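Local coordinates for protein endo-xylogalacturonan hydrolase A (Aspergillus tubingensis, PDB 4C2L) that cleaves the xylose-substituted galacturonic acid backbone of xylogalacturonan, a component of the hairy regions of pectin, at residues D210-F215 and H233-G238. Residues are numbered along the deposited sequence; the frame is centred on the assembly and turned at random.
Sequences DDCVAF and HGISVG. With SO4 (sulfate ion), chain H.
The imidazole of His233 lies over the CA of Asp210, and the Asp210 carboxylate nears the ring at ND1 and CE1 without a hydrogen bond. Asp210 CA sits over the centre of the ring, 3.8 Å from its centroid, in a CH-pi contact. The carboxylate is turned 42° from the ring plane. His233 CG is anti to its own carbonyl carbon (chi1 -68°), which places the ring over Asp210 CA. His233 ND1 then donates to sulfate O4 at 3.2 Å, at the ring edge; Lys268 also binds this ion. The two backbones are tied here by His233 N to Asp210 O, 2.9 Å, with the donor well above the carbonyl plane. Asp210 OD1 accepts from Asp211 N at 2.7 Å through its anti lone pair, which helps orient the carboxylate; Asp189 OD1 lies close by.

Beyond the loops, 213-215 and 235-238 run parallel as neighbouring strands of the GH28 beta-helix. Ser236 N to Val213 O is nearly straight, at 2.8 Å. Ile235 CD1 packs on Val213 CG2, while Ile235 CG2 meets the edge of the Phe215 ring, 3.7 Å from Phe215 CE2. On the face carrying Ala214 and Ser236, a water joins Asp211 OD2, Ser236 OG and Gly238 O; Lys263 also bonds Ser236 OG.

Asp210 and His233 are, by similarity, the proton donor and an active-site residue. The sulfate, probably from the crystallisation liquor, shows that this spot can hold an anion, which may bear on the acidic substrate.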
loop_
_atom_site.group_PDB
_atom_site.type_symbol
_atom_site.label_atom_id
_atom_site.label_comp_id
_atom_site.label_asym_id
_atom_site.label_seq_id
_atom_site.Cartn_x
_atom_site.Cartn_y
_atom_site.Cartn_z
ATOM N N ASP A 210 -5.939 -1.960 -5.852
ATOM C CA ASP A 210 -5.870 -0.603 -5.293
ATOM C C ASP A 210 -4.417 -0.191 -5.213
ATOM O O ASP A 210 -3.593 -0.781 -5.887
ATOM C CB ASP A 210 -6.593 -0.491 -3.939
ATOM C CG ASP A 210 -7.208 0.901 -3.732
ATOM O OD1 ASP A 210 -6.445 1.904 -3.720
ATOM O OD2 ASP A 210 -8.455 1.008 -3.623
ATOM N N ASP A 211 -4.096 0.850 -4.448
ATOM C CA ASP A 211 -2.708 1.304 -4.389
ATOM C C ASP A 211 -1.728 0.172 -4.124
ATOM O O ASP A 211 -1.957 -0.670 -3.257
ATOM C CB ASP A 211 -2.552 2.384 -3.303
ATOM C CG ASP A 211 -3.316 3.647 -3.641
ATOM O OD1 ASP A 211 -3.465 3.926 -4.842
ATOM O OD2 ASP A 211 -3.759 4.368 -2.726
ATOM N N CYS A 212 -0.645 0.159 -4.884
ATOM C CA CYS A 212 0.459 -0.744 -4.653
ATOM C C CYS A 212 1.127 -0.362 -3.319
ATOM O O CYS A 212 1.182 -1.159 -2.376
ATOM C CB CYS A 212 1.444 -0.662 -5.833
ATOM S SG CYS A 212 2.552 -2.079 -5.768
ATOM N N VAL A 213 1.599 0.878 -3.245
ATOM C CA VAL A 213 2.124 1.463 -2.008
ATOM C C VAL A 213 1.454 2.813 -1.919
ATOM O O VAL A 213 1.419 3.548 -2.914
ATOM C CB VAL A 213 3.666 1.650 -2.052
ATOM C CG1 VAL A 213 4.158 2.322 -0.762
ATOM C CG2 VAL A 213 4.380 0.311 -2.258
ATOM N N ALA A 214 0.870 3.117 -0.755
ATOM C CA ALA A 214 0.302 4.423 -0.515
ATOM C C ALA A 214 1.045 5.050 0.642
ATOM O O ALA A 214 1.208 4.424 1.704
ATOM C CB ALA A 214 -1.189 4.327 -0.209
ATOM N N PHE A 215 1.542 6.263 0.411
ATOM C CA PHE A 215 2.171 7.013 1.467
ATOM C C PHE A 215 1.137 7.907 2.103
ATOM O O PHE A 215 0.595 8.840 1.484
ATOM C CB PHE A 215 3.378 7.785 0.947
ATOM C CG PHE A 215 4.334 6.930 0.165
ATOM C CD1 PHE A 215 5.222 6.082 0.821
ATOM C CD2 PHE A 215 4.306 6.940 -1.223
ATOM C CE1 PHE A 215 6.107 5.278 0.102
ATOM C CE2 PHE A 215 5.189 6.140 -1.960
ATOM C CZ PHE A 215 6.076 5.295 -1.292
ATOM N N HIS A 233 -3.491 0.781 -8.291
ATOM C CA HIS A 233 -3.734 2.201 -8.523
ATOM C C HIS A 233 -2.449 2.990 -8.394
ATOM O O HIS A 233 -2.472 4.213 -8.274
ATOM C CB HIS A 233 -4.785 2.703 -7.552
ATOM C CG HIS A 233 -6.163 2.134 -7.791
ATOM N ND1 HIS A 233 -7.240 2.526 -7.072
ATOM C CD2 HIS A 233 -6.621 1.187 -8.711
ATOM C CE1 HIS A 233 -8.331 1.864 -7.506
ATOM N NE2 HIS A 233 -7.953 1.050 -8.515
ATOM N N GLY A 234 -1.322 2.281 -8.401
ATOM C CA GLY A 234 0.012 2.891 -8.468
ATOM C C GLY A 234 0.766 3.075 -7.160
ATOM O O GLY A 234 0.282 2.690 -6.096
ATOM N N ILE A 235 1.968 3.640 -7.264
ATOM C CA ILE A 235 2.762 4.051 -6.109
ATOM C C ILE A 235 2.281 5.471 -5.877
ATOM O O ILE A 235 2.552 6.361 -6.684
ATOM C CB ILE A 235 4.273 4.041 -6.446
ATOM C CG1 ILE A 235 4.752 2.652 -6.878
ATOM C CG2 ILE A 235 5.120 4.554 -5.281
ATOM C CD1 ILE A 235 4.672 1.576 -5.827
ATOM N N SER A 236 1.540 5.664 -4.786
ATOM C CA SER A 236 0.665 6.810 -4.658
ATOM C C SER A 236 0.915 7.575 -3.361
ATOM O O SER A 236 0.899 6.987 -2.289
ATOM C CB SER A 236 -0.782 6.279 -4.677
ATOM O OG SER A 236 -1.734 7.320 -4.773
ATOM N N VAL A 237 1.180 8.877 -3.456
ATOM C CA VAL A 237 1.220 9.708 -2.250
ATOM C C VAL A 237 -0.211 10.152 -1.970
ATOM O O VAL A 237 -0.859 10.802 -2.802
ATOM C CB VAL A 237 2.134 10.946 -2.390
ATOM C CG1 VAL A 237 1.980 11.877 -1.184
ATOM C CG2 VAL A 237 3.598 10.525 -2.547
ATOM N N GLY A 238 -0.701 9.821 -0.787
ATOM C CA GLY A 238 -2.022 10.274 -0.363
ATOM C C GLY A 238 -3.095 9.187 -0.285
ATOM O O GLY A 238 -2.777 7.984 -0.267
HETATM S S SO4 H . -8.104 6.150 -6.504
HETATM O O1 SO4 H . -9.378 5.975 -7.235
HETATM O O2 SO4 H . -8.046 7.517 -5.947
HETATM O O3 SO4 H . -6.998 5.968 -7.468
HETATM O O4 SO4 H . -7.965 5.149 -5.415
HETATM O O HOH W 1 -3.345 6.926 -2.701
#